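Local structure of cell division control protein 4 (Saccharomyces cerevisiae, 3V7D) at residues T115-H120 with L458-F463; C127-D132 with A167-H172; E131-I136 with Y147-K152. The protein serves as the substrate-recognition subunit of an SCF ubiquitin ligase, binding phosphorylated targets such as the CDK inhibitor Sic1 through its WD-repeat propeller. The protein carries 1 engineered substitution. One frame throughout, in Å; residues are numbered along the deposited sequence.

Interaction 1: T115-H120 with L458-F463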
loop_
_atom_site.group_PDB
_atom_site.type_symbol
_atom_site.label_atom_id
_atom_site.label_comp_id
_atom_site.label_asym_id
_atom_site.label_seq_id
_atom_site.Cartn_x
_atom_site.Cartn_y
_atom_site.Cartn_z
ATOM N N THR B 115 10.438 -23.021 -1.097
ATOM C CA THR B 115 11.809 -23.324 -1.490
ATOM C C THR B 115 12.729 -23.039 -0.306
ATOM O O THR B 115 12.704 -21.941 0.258
ATOM C CB THR B 115 12.258 -22.453 -2.677
ATOM O OG1 THR B 115 11.265 -22.487 -3.708
ATOM C CG2 THR B 115 13.590 -22.943 -3.233
ATOM N N THR B 116 13.533 -24.025 0.074
ATOM C CA THR B 116 14.441 -23.882 1.206
ATOM C C THR B 116 15.888 -23.913 0.722
ATOM O O THR B 116 16.324 -24.889 0.117
ATOM C CB THR B 116 14.218 -24.991 2.255
ATOM O OG1 THR B 116 12.877 -24.916 2.757
ATOM C CG2 THR B 116 15.197 -24.840 3.415
ATOM N N LEU B 117 16.625 -22.838 0.982
ATOM C CA LEU B 117 17.985 -22.705 0.473
ATOM C C LEU B 117 18.994 -22.499 1.597
ATOM O O LEU B 117 18.670 -21.921 2.639
ATOM C CB LEU B 117 18.066 -21.536 -0.514
ATOM C CG LEU B 117 17.162 -21.614 -1.747
ATOM C CD1 LEU B 117 17.191 -20.301 -2.511
ATOM C CD2 LEU B 117 17.584 -22.768 -2.649
ATOM N N ARG B 118 20.215 -22.977 1.374
ATOM C CA ARG B 118 21.307 -22.806 2.327
ATOM C C ARG B 118 21.475 -21.342 2.705
ATOM O O ARG B 118 21.426 -20.463 1.843
ATOM C CB ARG B 118 22.618 -23.332 1.735
ATOM C CG ARG B 118 23.851 -23.033 2.595
ATOM C CD ARG B 118 25.137 -23.535 1.946
ATOM N NE ARG B 118 25.079 -24.962 1.643
ATOM C CZ ARG B 118 25.434 -25.924 2.489
ATOM N NH1 ARG B 118 25.880 -25.614 3.702
ATOM N NH2 ARG B 118 25.345 -27.196 2.124
ATOM N N GLY B 119 21.667 -21.086 3.996
ATOM C CA GLY B 119 21.886 -19.736 4.488
ATOM C C GLY B 119 23.361 -19.434 4.682
ATOM O O GLY B 119 24.183 -19.778 3.836
ATOM N N HIS B 120 23.695 -18.794 5.801
ATOM C CA HIS B 120 25.080 -18.431 6.102
ATOM C C HIS B 120 25.790 -19.496 6.937
ATOM O O HIS B 120 25.174 -20.467 7.381
ATOM C CB HIS B 120 25.133 -17.083 6.832
ATOM C CG HIS B 120 24.796 -15.914 5.963
ATOM N ND1 HIS B 120 25.719 -14.945 5.627
ATOM C CD2 HIS B 120 23.642 -15.563 5.346
ATOM C CE1 HIS B 120 25.144 -14.043 4.853
ATOM N NE2 HIS B 120 23.885 -14.394 4.666
ATOM N N LEU B 458 17.430 -19.779 4.061
ATOM C CA LEU B 458 16.525 -18.812 3.462
ATOM C C LEU B 458 15.290 -19.543 2.974
ATOM O O LEU B 458 15.383 -20.504 2.204
ATOM C CB LEU B 458 17.181 -18.060 2.300
ATOM C CG LEU B 458 16.262 -17.040 1.609
ATOM C CD1 LEU B 458 15.915 -15.897 2.551
ATOM C CD2 LEU B 458 16.880 -16.504 0.333
ATOM N N GLU B 459 14.131 -19.090 3.436
ATOM C CA GLU B 459 12.868 -19.665 3.007
ATOM C C GLU B 459 12.196 -18.739 2.001
ATOM O O GLU B 459 12.133 -17.525 2.206
ATOM C CB GLU B 459 11.955 -19.894 4.213
ATOM C CG GLU B 459 12.558 -20.799 5.283
ATOM C CD GLU B 459 12.473 -22.277 4.929
ATOM O OE1 GLU B 459 12.867 -23.114 5.766
ATOM O OE2 GLU B 459 12.003 -22.605 3.818
ATOM N N ILE B 460 11.707 -19.313 0.906
ATOM C CA ILE B 460 10.965 -18.550 -0.088
ATOM C C ILE B 460 9.588 -19.165 -0.323
ATOM O O ILE B 460 9.472 -20.322 -0.732
ATOM C CB ILE B 460 11.723 -18.457 -1.423
ATOM C CG1 ILE B 460 13.119 -17.868 -1.210
ATOM C CG2 ILE B 460 10.943 -17.616 -2.417
ATOM C CD1 ILE B 460 13.977 -17.865 -2.469
ATOM N N LEU B 461 8.549 -18.379 -0.062
ATOM C CA LEU B 461 7.171 -18.829 -0.223
ATOM C C LEU B 461 6.489 -18.133 -1.399
ATOM O O LEU B 461 6.541 -16.909 -1.535
ATOM C CB LEU B 461 6.387 -18.604 1.069
ATOM C CG LEU B 461 7.019 -19.312 2.269
ATOM C CD1 LEU B 461 6.367 -18.888 3.570
ATOM C CD2 LEU B 461 6.930 -20.818 2.089
ATOM N N ASP B 462 5.845 -18.932 -2.241
ATOM C CA ASP B 462 5.273 -18.460 -3.497
ATOM C C ASP B 462 3.744 -18.536 -3.432
ATOM O O ASP B 462 3.187 -19.626 -3.346
ATOM C CB ASP B 462 5.803 -19.337 -4.636
ATOM C CG ASP B 462 5.428 -18.821 -6.018
ATOM O OD1 ASP B 462 4.578 -17.911 -6.131
ATOM O OD2 ASP B 462 5.988 -19.349 -7.006
ATOM N N PHE B 463 3.073 -17.385 -3.481
ATOM C CA PHE B 463 1.609 -17.336 -3.379
ATOM C C PHE B 463 0.899 -17.155 -4.730
ATOM O O PHE B 463 -0.290 -16.822 -4.784
ATOM C CB PHE B 463 1.156 -16.247 -2.396
ATOM C CG PHE B 463 1.381 -16.594 -0.946
ATOM C CD1 PHE B 463 2.613 -16.373 -0.346
ATOM C CD2 PHE B 463 0.359 -17.133 -0.181
ATOM C CE1 PHE B 463 2.823 -16.686 0.991
ATOM C CE2 PHE B 463 0.562 -17.450 1.159
ATOM C CZ PHE B 463 1.794 -17.224 1.745
HETATM O O HOH W 1 8.911 -21.448 -3.401
#
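Thr116 and Glu459 stand side by side on one face of the sheet, pointing the same way, and the threonine hydroxyl donates to the carboxylate. Thr116 OG1 lies 2.7 Å from Glu459 OE2, which it meets on the syn side, 25° out of the carboxylate plane. A bend in the glutamate chain (chi2 -79°) carries its end back to the neighbouring strand, and OE1 is taken up by a salt bridge with Arg114. The other face holds Thr115, Leu117, Leu458 and Ile460. There the ends of Leu117 and Ile460 meet at a slant, CD1 to CD1 at 4.0 Å, while Thr115 and Ile460 face each other CB to CB at 4.2 Å. Beside Thr115 a water spans the strands, 2.6 Å from Thr115 OG1 and donating to Ile460 O. Beneath the side chains, Thr115 with Ile460 and Leu117 with Leu458 are hydrogen-bonded antiparallel pairs, for example Ile460 N to Thr115 O at 2.9 Å; the strand directions differ by 159°. Strand 113-118 thereby joins the sheet formed by the last three strands of the chain, the ring closure characteristic of WD-repeat propellers. The chemistry is divided by face: one side is mostly aliphatic, with the Thr115 hydroxyl held by a water, whereas on the other Glu459 accepts from Thr116 and pairs with Arg114, which would probably stabilise its negative charge.

Interaction 2: C127-D132 with A167-H172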
loop_
_atom_site.group_PDB
_atom_site.type_symbol
_atom_site.label_atom_id
_atom_site.label_comp_id
_atom_site.label_asym_id
_atom_site.label_seq_id
_atom_site.Cartn_x
_atom_site.Cartn_y
_atom_site.Cartn_z
ATOM N N CYS B 127 20.597 -9.214 8.806
ATOM C CA CYS B 127 19.905 -8.262 7.949
ATOM C C CYS B 127 19.499 -8.882 6.623
ATOM O O CYS B 127 20.142 -9.809 6.128
ATOM C CB CYS B 127 20.753 -7.006 7.728
ATOM S SG CYS B 127 22.474 -7.318 7.252
ATOM N N LEU B 128 18.413 -8.362 6.063
ATOM C CA LEU B 128 17.863 -8.864 4.814
ATOM C C LEU B 128 17.260 -7.723 4.011
ATOM O O LEU B 128 16.552 -6.875 4.553
ATOM C CB LEU B 128 16.796 -9.931 5.085
ATOM C CG LEU B 128 16.177 -10.666 3.890
ATOM C CD1 LEU B 128 15.812 -12.092 4.274
ATOM C CD2 LEU B 128 14.944 -9.944 3.354
ATOM N N GLN B 129 17.555 -7.713 2.717
ATOM C CA GLN B 129 16.905 -6.816 1.775
ATOM C C GLN B 129 16.195 -7.663 0.736
ATOM O O GLN B 129 16.682 -8.730 0.357
ATOM C CB GLN B 129 17.930 -5.915 1.086
ATOM C CG GLN B 129 18.495 -4.812 1.959
ATOM C CD GLN B 129 17.499 -3.693 2.201
ATOM O OE1 GLN B 129 17.423 -2.737 1.425
ATOM N NE2 GLN B 129 16.727 -3.807 3.278
ATOM N N PHE B 130 15.038 -7.195 0.286
ATOM C CA PHE B 130 14.293 -7.870 -0.765
ATOM C C PHE B 130 13.804 -6.824 -1.749
ATOM O O PHE B 130 12.808 -6.149 -1.498
ATOM C CB PHE B 130 13.105 -8.629 -0.171
ATOM C CG PHE B 130 12.284 -9.371 -1.190
ATOM C CD1 PHE B 130 12.848 -9.802 -2.380
ATOM C CD2 PHE B 130 10.944 -9.631 -0.958
ATOM C CE1 PHE B 130 12.094 -10.477 -3.317
ATOM C CE2 PHE B 130 10.184 -10.308 -1.892
ATOM C CZ PHE B 130 10.760 -10.731 -3.075
ATOM N N GLU B 131 14.526 -6.672 -2.854
ATOM C CA GLU B 131 14.180 -5.703 -3.894
ATOM C C GLU B 131 14.623 -6.251 -5.245
ATOM O O GLU B 131 15.576 -7.033 -5.319
ATOM C CB GLU B 131 14.899 -4.361 -3.674
ATOM C CG GLU B 131 14.792 -3.745 -2.280
ATOM C CD GLU B 131 13.405 -3.210 -1.971
ATOM O OE1 GLU B 131 13.082 -3.062 -0.774
ATOM O OE2 GLU B 131 12.642 -2.935 -2.923
ATOM N N ASP B 132 13.932 -5.840 -6.305
ATOM C CA ASP B 132 14.414 -6.033 -7.669
ATOM C C ASP B 132 14.721 -7.484 -8.013
ATOM O O ASP B 132 15.713 -7.758 -8.694
ATOM C CB ASP B 132 15.690 -5.216 -7.882
ATOM C CG ASP B 132 15.535 -4.151 -8.937
ATOM O OD1 ASP B 132 14.650 -4.298 -9.806
ATOM O OD2 ASP B 132 16.312 -3.174 -8.900
ATOM N N ALA B 167 24.345 -4.304 8.665
ATOM C CA ALA B 167 23.441 -3.385 7.982
ATOM C C ALA B 167 23.568 -3.511 6.467
ATOM O O ALA B 167 24.675 -3.590 5.931
ATOM C CB ALA B 167 23.698 -1.954 8.428
ATOM N N LEU B 168 22.423 -3.540 5.792
ATOM C CA LEU B 168 22.368 -3.683 4.339
ATOM C C LEU B 168 21.323 -2.750 3.754
ATOM O O LEU B 168 20.243 -2.594 4.320
ATOM C CB LEU B 168 21.982 -5.111 3.956
ATOM C CG LEU B 168 23.041 -6.202 3.876
ATOM C CD1 LEU B 168 22.378 -7.493 3.423
ATOM C CD2 LEU B 168 24.154 -5.798 2.926
ATOM N N LYS B 169 21.631 -2.150 2.611
ATOM C CA LYS B 169 20.649 -1.336 1.908
ATOM C C LYS B 169 20.837 -1.437 0.404
ATOM O O LYS B 169 21.891 -1.091 -0.129
ATOM C CB LYS B 169 20.730 0.125 2.346
ATOM C CG LYS B 169 19.532 0.970 1.930
ATOM C CD LYS B 169 18.316 0.662 2.788
ATOM C CE LYS B 169 17.143 1.561 2.432
ATOM N NZ LYS B 169 16.045 1.484 3.446
ATOM N N TYR B 170 19.804 -1.917 -0.275
ATOM C CA TYR B 170 19.828 -2.018 -1.724
ATOM C C TYR B 170 19.533 -0.650 -2.327
ATOM O O TYR B 170 18.636 0.057 -1.873
ATOM C CB TYR B 170 18.801 -3.046 -2.196
ATOM C CG TYR B 170 18.797 -3.257 -3.689
ATOM C CD1 TYR B 170 19.648 -4.178 -4.277
ATOM C CD2 TYR B 170 17.942 -2.536 -4.511
ATOM C CE1 TYR B 170 19.653 -4.374 -5.642
ATOM C CE2 TYR B 170 17.938 -2.726 -5.878
ATOM C CZ TYR B 170 18.796 -3.648 -6.437
ATOM O OH TYR B 170 18.800 -3.844 -7.798
ATOM N N ALA B 171 20.298 -0.273 -3.346
ATOM C CA ALA B 171 20.106 1.022 -3.989
ATOM C C ALA B 171 19.270 0.897 -5.261
ATOM O O ALA B 171 18.071 1.188 -5.263
ATOM C CB ALA B 171 21.452 1.669 -4.292
ATOM N N HIS B 172 19.916 0.452 -6.334
ATOM C CA HIS B 172 19.285 0.309 -7.640
ATOM C C HIS B 172 20.292 -0.346 -8.570
ATOM O O HIS B 172 21.500 -0.226 -8.361
ATOM C CB HIS B 172 18.910 1.675 -8.208
ATOM C CG HIS B 172 20.093 2.545 -8.503
ATOM N ND1 HIS B 172 20.699 3.329 -7.543
ATOM C CD2 HIS B 172 20.791 2.743 -9.646
ATOM C CE1 HIS B 172 21.714 3.978 -8.085
ATOM N NE2 HIS B 172 21.792 3.641 -9.359
#
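Cys127 opens the contact by laying SG against the branch point of Leu168, 3.6 Å from CG. The two strands, 125-131 and 165-170, begin the sheets of WD 1 and WD 2; their local axes run 8° apart at 6.4 Å, too far for the backbones to bond directly, so side chains fill the interval. Leu128 and Phe130 turn the opposite way, onto strands 435-442 and 445-452. Gln129, between them, reaches across: its chain folds back at chi2, and OE1 accepts from the backbone of the next sheet, Tyr170 N, at 3.0 Å. That N-H is nearly straight on its acceptor (173°), though the donor sits somewhat out of the carbonyl plane. The other end of the amide, NE2, makes a weak bond back to Leu128 O, which helps to set its rotation. Glu131 brings CB to 3.6 Å from Tyr170 CD2, coming at the ring obliquely. Asp132 finishes the walk at the ring's edge, where Tyr170 OH donates to Asp132 OD2 at 2.8 Å, on the anti side, with carboxylate and ring planes 81° apart. The same hydroxyl is also hydrogen-bonded to Gly174 N, so two partners grip it. In this junction between propeller blades, apolar filling near Cys127 gives way to two polar bridges, and the backbone amide of Tyr170 finds in Gln129 a side-chain acceptor from the neighbouring blade.

Interaction 3: E131-I136 with Y147-K152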
loop_
_atom_site.group_PDB
_atom_site.type_symbol
_atom_site.label_atom_id
_atom_site.label_comp_id
_atom_site.label_asym_id
_atom_site.label_seq_id
_atom_site.Cartn_x
_atom_site.Cartn_y
_atom_site.Cartn_z
ATOM N N GLU B 131 14.526 -6.672 -2.854
ATOM C CA GLU B 131 14.180 -5.703 -3.894
ATOM C C GLU B 131 14.623 -6.251 -5.245
ATOM O O GLU B 131 15.576 -7.033 -5.319
ATOM C CB GLU B 131 14.899 -4.361 -3.674
ATOM C CG GLU B 131 14.792 -3.745 -2.280
ATOM C CD GLU B 131 13.405 -3.210 -1.971
ATOM O OE1 GLU B 131 13.082 -3.062 -0.774
ATOM O OE2 GLU B 131 12.642 -2.935 -2.923
ATOM N N ASP B 132 13.932 -5.840 -6.305
ATOM C CA ASP B 132 14.414 -6.033 -7.669
ATOM C C ASP B 132 14.721 -7.484 -8.013
ATOM O O ASP B 132 15.713 -7.758 -8.694
ATOM C CB ASP B 132 15.690 -5.216 -7.882
ATOM C CG ASP B 132 15.535 -4.151 -8.937
ATOM O OD1 ASP B 132 14.650 -4.298 -9.806
ATOM O OD2 ASP B 132 16.312 -3.174 -8.900
ATOM N N ASN B 133 13.896 -8.403 -7.519
ATOM C CA ASN B 133 14.095 -9.834 -7.744
ATOM C C ASN B 133 15.370 -10.383 -7.100
ATOM O O ASN B 133 15.806 -11.491 -7.406
ATOM C CB ASN B 133 14.035 -10.158 -9.239
ATOM C CG ASN B 133 12.791 -9.594 -9.899
ATOM O OD1 ASN B 133 11.673 -9.802 -9.425
ATOM N ND2 ASN B 133 12.981 -8.862 -10.990
ATOM N N TYR B 134 15.959 -9.596 -6.204
ATOM C CA TYR B 134 17.082 -10.059 -5.401
ATOM C C TYR B 134 16.655 -10.245 -3.956
ATOM O O TYR B 134 15.897 -9.441 -3.413
ATOM C CB TYR B 134 18.229 -9.052 -5.413
ATOM C CG TYR B 134 18.958 -8.897 -6.723
ATOM C CD1 TYR B 134 19.559 -9.986 -7.342
ATOM C CD2 TYR B 134 19.088 -7.648 -7.318
ATOM C CE1 TYR B 134 20.245 -9.840 -8.536
ATOM C CE2 TYR B 134 19.768 -7.490 -8.509
ATOM C CZ TYR B 134 20.346 -8.587 -9.114
ATOM O OH TYR B 134 21.025 -8.424 -10.302
ATOM N N VAL B 135 17.147 -11.309 -3.334
ATOM C CA VAL B 135 17.094 -11.421 -1.886
ATOM C C VAL B 135 18.530 -11.362 -1.408
ATOM O O VAL B 135 19.389 -12.097 -1.902
ATOM C CB VAL B 135 16.439 -12.726 -1.402
ATOM C CG1 VAL B 135 16.282 -12.697 0.117
ATOM C CG2 VAL B 135 15.093 -12.924 -2.070
ATOM N N ILE B 136 18.796 -10.466 -0.467
ATOM C CA ILE B 136 20.159 -10.221 -0.018
ATOM C C ILE B 136 20.232 -10.303 1.500
ATOM O O ILE B 136 19.456 -9.654 2.200
ATOM C CB ILE B 136 20.656 -8.845 -0.497
ATOM C CG1 ILE B 136 20.415 -8.690 -2.002
ATOM C CG2 ILE B 136 22.128 -8.661 -0.171
ATOM C CD1 ILE B 136 20.555 -7.276 -2.502
ATOM N N TYR B 147 20.435 -13.793 -3.600
ATOM C CA TYR B 147 19.572 -14.819 -4.163
ATOM C C TYR B 147 18.655 -14.241 -5.240
ATOM O O TYR B 147 18.285 -13.064 -5.201
ATOM C CB TYR B 147 18.706 -15.456 -3.072
ATOM C CG TYR B 147 19.451 -16.070 -1.903
ATOM C CD1 TYR B 147 19.987 -15.273 -0.894
ATOM C CD2 TYR B 147 19.578 -17.450 -1.784
ATOM C CE1 TYR B 147 20.650 -15.833 0.183
ATOM C CE2 TYR B 147 20.242 -18.021 -0.707
ATOM C CZ TYR B 147 20.773 -17.208 0.272
ATOM O OH TYR B 147 21.431 -17.772 1.343
ATOM N N ASP B 148 18.290 -15.093 -6.192
ATOM C CA ASP B 148 17.324 -14.780 -7.236
ATOM C C ASP B 148 15.954 -15.216 -6.730
ATOM O O ASP B 148 15.735 -16.397 -6.488
ATOM C CB ASP B 148 17.704 -15.572 -8.493
ATOM C CG ASP B 148 16.786 -15.309 -9.677
ATOM O OD1 ASP B 148 15.627 -14.886 -9.493
ATOM O OD2 ASP B 148 17.235 -15.554 -10.816
ATOM N N SER B 149 15.026 -14.276 -6.572
ATOM C CA SER B 149 13.710 -14.621 -6.028
ATOM C C SER B 149 12.748 -15.154 -7.090
ATOM O O SER B 149 11.723 -15.753 -6.762
ATOM C CB SER B 149 13.084 -13.436 -5.283
ATOM O OG SER B 149 13.027 -12.280 -6.101
ATOM N N ILE B 150 13.079 -14.937 -8.360
ATOM C CA ILE B 150 12.254 -15.439 -9.453
ATOM C C ILE B 150 12.484 -16.937 -9.654
ATOM O O ILE B 150 11.544 -17.733 -9.617
ATOM C CB ILE B 150 12.535 -14.693 -10.775
ATOM C CG1 ILE B 150 12.180 -13.208 -10.643
ATOM C CG2 ILE B 150 11.755 -15.328 -11.927
ATOM C CD1 ILE B 150 12.479 -12.402 -11.890
ATOM N N ASN B 151 13.740 -17.315 -9.866
ATOM C CA ASN B 151 14.080 -18.723 -10.025
ATOM C C ASN B 151 14.277 -19.430 -8.682
ATOM O O ASN B 151 14.402 -20.655 -8.632
ATOM C CB ASN B 151 15.313 -18.890 -10.918
ATOM C CG ASN B 151 15.085 -18.371 -12.332
ATOM O OD1 ASN B 151 14.348 -18.972 -13.112
ATOM N ND2 ASN B 151 15.720 -17.251 -12.666
ATOM N N LYS B 152 14.297 -18.650 -7.603
ATOM C CA LYS B 152 14.420 -19.183 -6.244
ATOM C C LYS B 152 15.677 -20.034 -6.060
ATOM O O LYS B 152 15.610 -21.226 -5.745
ATOM C CB LYS B 152 13.144 -19.933 -5.844
ATOM C CG LYS B 152 11.924 -19.024 -5.853
ATOM C CD LYS B 152 10.622 -19.792 -5.917
ATOM C CE LYS B 152 9.432 -18.838 -5.914
ATOM N NZ LYS B 152 9.451 -17.923 -7.086
#
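Val135 and Tyr147 form the tight part of this beta hairpin, which supplies the two middle strands of the WD 1 blade. Their backbones make a hydrogen-bonded antiparallel pair, Val135 N to Tyr147 O at 2.8 Å and Tyr147 N to Val135 O at 2.6 Å, and their side chains meet CB to CB at 3.9 Å on the buried face. The Tyr147 ring turns its edge to Val135 O, and its hydroxyl bonds to Arg118 O. Next along, Ser149 N reaches Asn133 O at 3.0 Å, straight at the hydrogen (174°) but from above the carbonyl plane. The loose side is solvent-exposed: Ile150 merely lays CD1 on the amide of Asn133, 3.5 Å from CG. The type I' turn from Glu131 to Tyr134 leads from strand 125-131 into strand 134-139. Asp148 shapes the other end as an Asx turn: Asp148 OD1 accepts from Ile150 N at 2.8 Å and from Asn151 N, and OD2 accepts from Asn151 ND2. With an alanine in place of Asp148, those two backbone N-H groups would probably lose their shared acceptor, and the Asn151 side chain would be set free to turn. Asn151 ND2 lies 2.9 Å from Asp148 OD2, 42° above the carboxylate plane.

Interactions 1 and 3 lie closest, with centres about 10 Å apart, and pack through Leu458 CD2 and Tyr147 CG, 3.4 Å apart, so the closing sheet is pressed against the WD 1 blade. Interactions 2 and 3, with centres about 11 Å apart, share Glu131 and Asp132; both involve the WD 1 sheet, in which strands 125-131 and 134-139 are neighbours, joined by a probable hydrogen bond from Gln129 N to Ile136 O at 2.8 Å. Interaction 2 continues the series from WD 1 to WD 2; its centre lies about 17 Å from that of interaction 1, which it touches through Leu458 and Leu128. Together they link three successive sheets of the propeller ring.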